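Nitroreductase FRM2 (PDB 4URP) reduces the nitroaromatic compound 4-nitroquinoline N-oxide with NADH, using one FMN per subunit, and takes part in the oxidative stress response and fatty acid regulation. Local coordinates at residues A[54-68]-A[86-99]. Sequence-based numbering, arbitrary orientation.
Sequences RAVIIVGDTHKRIWD and CRDEAYGSVIFFTD
Val59, whose CG1 packs on Gly92 CA across the contact, has a carbonyl oxygen gripped by three donors at the strand-to-helix turn: Thr62 N, Thr62 OG1 and His63 N. Before it, strand 55-59 runs antiparallel to 92-99, the axes 162° apart, with paired backbone bonds joining Val56 to Ile95 and Ile58 to Ser93. On one face of the sheet Ile57 CG1 packs on Val94 CG2 at 3.7 Å, while Ala55 CB meets Phe96 CD1; helices 31-41 and 117-139 lie against this layer. On the other face Val56 CB sits at the edge of the Phe97 ring, 3.9 Å from CE2, and Val56 also packs on Val188 of the second subunit. Next to this strand pair Arg54 NH1 makes a salt bridge to Asp99 OD2 at 2.7 Å, the guanidinium and carboxylate planes turned 59° from each other. The other oxygen, Asp99 OD1, caps the following helix at Gly101 N.

In the helix after the turn, His63 CG stands anti to the backbone N (chi1 164°), which slots the ring between Gly92 CA on one face and Trp67 CD1 on the other. Over one face of the Trp67 indole lies Cys86, its CB 4.0 Å from the five-membered ring centroid and its SG 4.5 Å from the six-membered one; Trp67 CB rests on Arg87 CB at 3.6 Å. With an alanine at Trp67, Cys86 is likely to lose its aromatic partner and one face of the His63 ring its neighbour. Backbone bonds and apolar pairs thus join this edge strand of the nitroreductase fold to 92-99, whereas aromatic faces seat the loop leading to strand 92-99 against the helix.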
loop_
_atom_site.group_PDB
_atom_site.type_symbol
_atom_site.label_atom_id
_atom_site.label_comp_id
_atom_site.label_asym_id
_atom_site.label_seq_id
_atom_site.Cartn_x
_atom_site.Cartn_y
_atom_site.Cartn_z
ATOM N N ARG A 54 -3.871 1.847 -12.215
ATOM C CA ARG A 54 -4.728 2.926 -12.684
ATOM C C ARG A 54 -5.982 2.978 -11.829
ATOM O O ARG A 54 -6.094 2.252 -10.841
ATOM C CB ARG A 54 -5.097 2.738 -14.157
ATOM C CG ARG A 54 -4.995 1.312 -14.651
ATOM C CD ARG A 54 -3.697 1.091 -15.402
ATOM N NE ARG A 54 -3.164 2.342 -15.926
ATOM C CZ ARG A 54 -2.130 2.424 -16.755
ATOM N NH1 ARG A 54 -1.516 1.325 -17.175
ATOM N NH2 ARG A 54 -1.717 3.609 -17.170
ATOM N N ALA A 55 -6.918 3.839 -12.206
ATOM C CA ALA A 55 -8.159 3.968 -11.456
ATOM C C ALA A 55 -9.291 4.542 -12.298
ATOM O O ALA A 55 -9.063 5.181 -13.320
ATOM C CB ALA A 55 -7.945 4.815 -10.215
ATOM N N VAL A 56 -10.515 4.290 -11.855
ATOM C CA VAL A 56 -11.709 4.851 -12.469
ATOM C C VAL A 56 -12.682 5.268 -11.382
ATOM O O VAL A 56 -13.004 4.488 -10.493
ATOM C CB VAL A 56 -12.394 3.844 -13.415
ATOM C CG1 VAL A 56 -13.882 4.123 -13.508
ATOM C CG2 VAL A 56 -11.747 3.892 -14.793
ATOM N N ILE A 57 -13.123 6.518 -11.436
ATOM C CA ILE A 57 -14.140 7.003 -10.519
ATOM C C ILE A 57 -15.491 6.954 -11.201
ATOM O O ILE A 57 -15.629 7.372 -12.345
ATOM C CB ILE A 57 -13.851 8.444 -10.072
ATOM C CG1 ILE A 57 -12.681 8.458 -9.085
ATOM C CG2 ILE A 57 -15.086 9.072 -9.436
ATOM C CD1 ILE A 57 -12.447 9.803 -8.456
ATOM N N ILE A 58 -16.486 6.423 -10.508
ATOM C CA ILE A 58 -17.814 6.325 -11.083
ATOM C C ILE A 58 -18.844 6.961 -10.155
ATOM O O ILE A 58 -18.707 6.914 -8.933
ATOM C CB ILE A 58 -18.168 4.859 -11.415
ATOM C CG1 ILE A 58 -19.060 4.796 -12.656
ATOM C CG2 ILE A 58 -18.793 4.153 -10.219
ATOM C CD1 ILE A 58 -19.209 3.405 -13.219
ATOM N N VAL A 59 -19.856 7.586 -10.746
ATOM C CA VAL A 59 -20.862 8.314 -9.983
ATOM C C VAL A 59 -22.233 8.260 -10.645
ATOM O O VAL A 59 -22.390 7.716 -11.737
ATOM C CB VAL A 59 -20.476 9.795 -9.809
ATOM C CG1 VAL A 59 -19.529 9.975 -8.628
ATOM C CG2 VAL A 59 -19.865 10.339 -11.092
ATOM N N GLY A 60 -23.221 8.834 -9.967
ATOM C CA GLY A 60 -24.562 8.964 -10.503
ATOM C C GLY A 60 -25.239 7.644 -10.793
ATOM O O GLY A 60 -25.171 6.706 -10.003
ATOM N N ASP A 61 -25.903 7.575 -11.941
ATOM C CA ASP A 61 -26.610 6.366 -12.352
ATOM C C ASP A 61 -25.668 5.346 -12.973
ATOM O O ASP A 61 -26.101 4.280 -13.403
ATOM C CB ASP A 61 -27.732 6.709 -13.334
ATOM C CG ASP A 61 -28.968 7.233 -12.639
ATOM O OD1 ASP A 61 -28.983 8.423 -12.260
ATOM O OD2 ASP A 61 -29.927 6.451 -12.470
ATOM N N THR A 62 -24.384 5.682 -13.028
ATOM C CA THR A 62 -23.377 4.738 -13.487
ATOM C C THR A 62 -22.808 4.027 -12.271
ATOM O O THR A 62 -22.316 2.903 -12.367
ATOM C CB THR A 62 -22.245 5.443 -14.245
ATOM O OG1 THR A 62 -22.663 6.760 -14.620
ATOM C CG2 THR A 62 -21.872 4.654 -15.493
ATOM N N HIS A 63 -22.885 4.696 -11.127
ATOM C CA HIS A 63 -22.485 4.112 -9.857
ATOM C C HIS A 63 -23.549 3.131 -9.394
ATOM O O HIS A 63 -23.250 1.999 -9.022
ATOM C CB HIS A 63 -22.318 5.213 -8.814
ATOM C CG HIS A 63 -22.276 4.712 -7.403
ATOM N ND1 HIS A 63 -21.112 4.298 -6.796
ATOM C CD2 HIS A 63 -23.255 4.554 -6.482
ATOM C CE1 HIS A 63 -21.373 3.910 -5.558
ATOM N NE2 HIS A 63 -22.674 4.057 -5.348
ATOM N N LYS A 64 -24.799 3.581 -9.428
ATOM C CA LYS A 64 -25.926 2.756 -9.019
ATOM C C LYS A 64 -26.086 1.549 -9.936
ATOM O O LYS A 64 -26.590 0.507 -9.521
ATOM C CB LYS A 64 -27.216 3.578 -9.029
ATOM C CG LYS A 64 -27.209 4.780 -8.099
ATOM C CD LYS A 64 -28.625 5.288 -7.865
ATOM C CE LYS A 64 -28.667 6.393 -6.820
ATOM N NZ LYS A 64 -28.236 7.715 -7.365
ATOM N N ARG A 65 -25.641 1.695 -11.180
ATOM C CA ARG A 65 -25.819 0.662 -12.191
ATOM C C ARG A 65 -25.042 -0.609 -11.876
ATOM O O ARG A 65 -25.476 -1.708 -12.217
ATOM C CB ARG A 65 -25.394 1.195 -13.558
ATOM C CG ARG A 65 -26.433 1.020 -14.646
ATOM C CD ARG A 65 -26.028 1.780 -15.896
ATOM N NE ARG A 65 -27.109 1.832 -16.872
ATOM C CZ ARG A 65 -28.074 2.746 -16.865
ATOM N NH1 ARG A 65 -28.092 3.687 -15.931
ATOM N NH2 ARG A 65 -29.022 2.719 -17.792
ATOM N N ILE A 66 -23.891 -0.457 -11.230
ATOM C CA ILE A 66 -23.019 -1.596 -10.969
ATOM C C ILE A 66 -23.388 -2.342 -9.693
ATOM O O ILE A 66 -23.491 -3.568 -9.692
ATOM C CB ILE A 66 -21.538 -1.177 -10.908
ATOM C CG1 ILE A 66 -21.095 -0.620 -12.262
ATOM C CG2 ILE A 66 -20.664 -2.360 -10.536
ATOM C CD1 ILE A 66 -21.309 -1.583 -13.406
ATOM N N TRP A 67 -23.582 -1.604 -8.607
ATOM C CA TRP A 67 -23.922 -2.227 -7.334
ATOM C C TRP A 67 -25.302 -2.875 -7.388
ATOM O O TRP A 67 -25.592 -3.804 -6.632
ATOM C CB TRP A 67 -23.851 -1.208 -6.202
ATOM C CG TRP A 67 -22.522 -0.549 -6.077
ATOM C CD1 TRP A 67 -22.188 0.693 -6.517
ATOM C CD2 TRP A 67 -21.344 -1.093 -5.474
ATOM N NE1 TRP A 67 -20.876 0.962 -6.225
ATOM C CE2 TRP A 67 -20.336 -0.119 -5.583
ATOM C CE3 TRP A 67 -21.046 -2.308 -4.851
ATOM C CZ2 TRP A 67 -19.052 -0.319 -5.095
ATOM C CZ3 TRP A 67 -19.770 -2.504 -4.367
ATOM C CH2 TRP A 67 -18.788 -1.516 -4.492
ATOM N N ASP A 68 -26.146 -2.381 -8.287
ATOM C CA ASP A 68 -27.445 -2.991 -8.521
ATOM C C ASP A 68 -27.268 -4.304 -9.262
ATOM O O ASP A 68 -28.090 -5.210 -9.147
ATOM C CB ASP A 68 -28.340 -2.060 -9.335
ATOM C CG ASP A 68 -29.625 -2.726 -9.772
ATOM O OD1 ASP A 68 -30.586 -2.742 -8.975
ATOM O OD2 ASP A 68 -29.671 -3.240 -10.909
ATOM N N CYS A 86 -24.696 0.685 -1.088
ATOM C CA CYS A 86 -23.616 1.397 -1.756
ATOM C C CYS A 86 -24.150 2.157 -2.964
ATOM O O CYS A 86 -23.551 3.139 -3.401
ATOM C CB CYS A 86 -22.515 0.428 -2.194
ATOM S SG CYS A 86 -21.331 -0.010 -0.899
ATOM N N ARG A 87 -25.281 1.705 -3.497
ATOM C CA ARG A 87 -25.886 2.356 -4.653
ATOM C C ARG A 87 -27.081 3.217 -4.271
ATOM O O ARG A 87 -27.745 3.784 -5.137
ATOM C CB ARG A 87 -26.294 1.324 -5.707
ATOM C CG ARG A 87 -27.089 0.153 -5.173
ATOM C CD ARG A 87 -28.541 0.194 -5.612
ATOM N NE ARG A 87 -29.272 -0.970 -5.119
ATOM C CZ ARG A 87 -30.570 -1.178 -5.317
ATOM N NH1 ARG A 87 -31.292 -0.298 -6.000
ATOM N NH2 ARG A 87 -31.147 -2.266 -4.831
ATOM N N ASP A 88 -27.357 3.317 -2.976
ATOM C CA ASP A 88 -28.481 4.124 -2.512
ATOM C C ASP A 88 -28.075 5.054 -1.379
ATOM O O ASP A 88 -28.913 5.750 -0.807
ATOM C CB ASP A 88 -29.631 3.225 -2.055
ATOM C CG ASP A 88 -30.174 2.365 -3.172
ATOM O OD1 ASP A 88 -30.253 2.852 -4.318
ATOM O OD2 ASP A 88 -30.528 1.199 -2.904
ATOM N N GLU A 89 -26.786 5.066 -1.056
ATOM C CA GLU A 89 -26.301 5.877 0.053
ATOM C C GLU A 89 -25.010 6.615 -0.282
ATOM O O GLU A 89 -24.609 7.533 0.428
ATOM C CB GLU A 89 -26.103 5.012 1.301
ATOM C CG GLU A 89 -27.383 4.383 1.818
ATOM C CD GLU A 89 -27.188 3.649 3.123
ATOM O OE1 GLU A 89 -26.252 4.003 3.870
ATOM O OE2 GLU A 89 -27.974 2.721 3.406
ATOM N N ALA A 90 -24.365 6.221 -1.373
ATOM C CA ALA A 90 -23.077 6.797 -1.735
ATOM C C ALA A 90 -23.176 7.748 -2.918
ATOM O O ALA A 90 -24.024 7.585 -3.796
ATOM C CB ALA A 90 -22.079 5.699 -2.027
ATOM N N TYR A 91 -22.298 8.743 -2.935
ATOM C CA TYR A 91 -22.244 9.689 -4.039
ATOM C C TYR A 91 -21.616 9.014 -5.246
ATOM O O TYR A 91 -21.984 9.287 -6.384
ATOM C CB TYR A 91 -21.443 10.930 -3.643
ATOM C CG TYR A 91 -21.624 12.108 -4.577
ATOM C CD1 TYR A 91 -22.721 12.949 -4.458
ATOM C CD2 TYR A 91 -20.691 12.385 -5.568
ATOM C CE1 TYR A 91 -22.890 14.031 -5.306
ATOM C CE2 TYR A 91 -20.851 13.465 -6.421
ATOM C CZ TYR A 91 -21.953 14.285 -6.285
ATOM O OH TYR A 91 -22.121 15.361 -7.128
ATOM N N GLY A 92 -20.669 8.123 -4.983
ATOM C CA GLY A 92 -20.001 7.382 -6.035
ATOM C C GLY A 92 -18.990 6.415 -5.458
ATOM O O GLY A 92 -19.029 6.102 -4.271
ATOM N N SER A 93 -18.079 5.939 -6.297
ATOM C CA SER A 93 -17.053 5.016 -5.836
ATOM C C SER A 93 -15.803 5.085 -6.694
ATOM O O SER A 93 -15.875 5.119 -7.920
ATOM C CB SER A 93 -17.586 3.583 -5.816
ATOM O OG SER A 93 -17.698 3.066 -7.132
ATOM N N VAL A 94 -14.653 5.104 -6.035
ATOM C CA VAL A 94 -13.378 5.021 -6.718
ATOM C C VAL A 94 -12.962 3.566 -6.792
ATOM O O VAL A 94 -12.921 2.873 -5.781
ATOM C CB VAL A 94 -12.282 5.793 -5.963
ATOM C CG1 VAL A 94 -11.008 5.841 -6.794
ATOM C CG2 VAL A 94 -12.759 7.188 -5.623
ATOM N N ILE A 95 -12.660 3.103 -7.995
ATOM C CA ILE A 95 -12.213 1.733 -8.174
ATOM C C ILE A 95 -10.796 1.688 -8.751
ATOM O O ILE A 95 -10.463 2.423 -9.679
ATOM C CB ILE A 95 -13.223 0.918 -9.016
ATOM C CG1 ILE A 95 -12.524 0.144 -10.131
ATOM C CG2 ILE A 95 -14.307 1.818 -9.578
ATOM C CD1 ILE A 95 -12.121 -1.243 -9.730
ATOM N N PHE A 96 -9.959 0.831 -8.173
ATOM C CA PHE A 96 -8.547 0.766 -8.533
ATOM C C PHE A 96 -8.221 -0.485 -9.334
ATOM O O PHE A 96 -8.816 -1.543 -9.132
ATOM C CB PHE A 96 -7.677 0.811 -7.275
ATOM C CG PHE A 96 -7.859 2.053 -6.462
ATOM C CD1 PHE A 96 -7.219 3.221 -6.820
ATOM C CD2 PHE A 96 -8.662 2.050 -5.336
ATOM C CE1 PHE A 96 -7.377 4.361 -6.078
ATOM C CE2 PHE A 96 -8.824 3.192 -4.589
ATOM C CZ PHE A 96 -8.180 4.351 -4.961
ATOM N N PHE A 97 -7.263 -0.349 -10.241
ATOM C CA PHE A 97 -6.829 -1.452 -11.084
ATOM C C PHE A 97 -5.321 -1.640 -11.019
ATOM O O PHE A 97 -4.608 -0.877 -10.371
ATOM C CB PHE A 97 -7.199 -1.188 -12.545
ATOM C CG PHE A 97 -8.666 -1.020 -12.791
ATOM C CD1 PHE A 97 -9.470 -2.120 -13.016
ATOM C CD2 PHE A 97 -9.233 0.239 -12.825
ATOM C CE1 PHE A 97 -10.811 -1.970 -13.257
ATOM C CE2 PHE A 97 -10.577 0.396 -13.066
ATOM C CZ PHE A 97 -11.369 -0.712 -13.283
ATOM N N THR A 98 -4.851 -2.672 -11.709
ATOM C CA THR A 98 -3.432 -2.852 -11.981
ATOM C C THR A 98 -3.265 -3.373 -13.395
ATOM O O THR A 98 -3.696 -4.480 -13.709
ATOM C CB THR A 98 -2.770 -3.852 -11.024
ATOM O OG1 THR A 98 -3.737 -4.815 -10.591
ATOM C CG2 THR A 98 -2.191 -3.133 -9.817
ATOM N N ASP A 99 -2.639 -2.573 -14.248
ATOM C CA ASP A 99 -2.389 -2.981 -15.624
ATOM C C ASP A 99 -1.505 -4.218 -15.644
ATOM O O ASP A 99 -0.312 -4.148 -15.360
ATOM C CB ASP A 99 -1.734 -1.843 -16.408
ATOM C CG ASP A 99 -1.921 -1.978 -17.902
ATOM O OD1 ASP A 99 -2.148 -3.109 -18.381
ATOM O OD2 ASP A 99 -1.846 -0.948 -18.603
#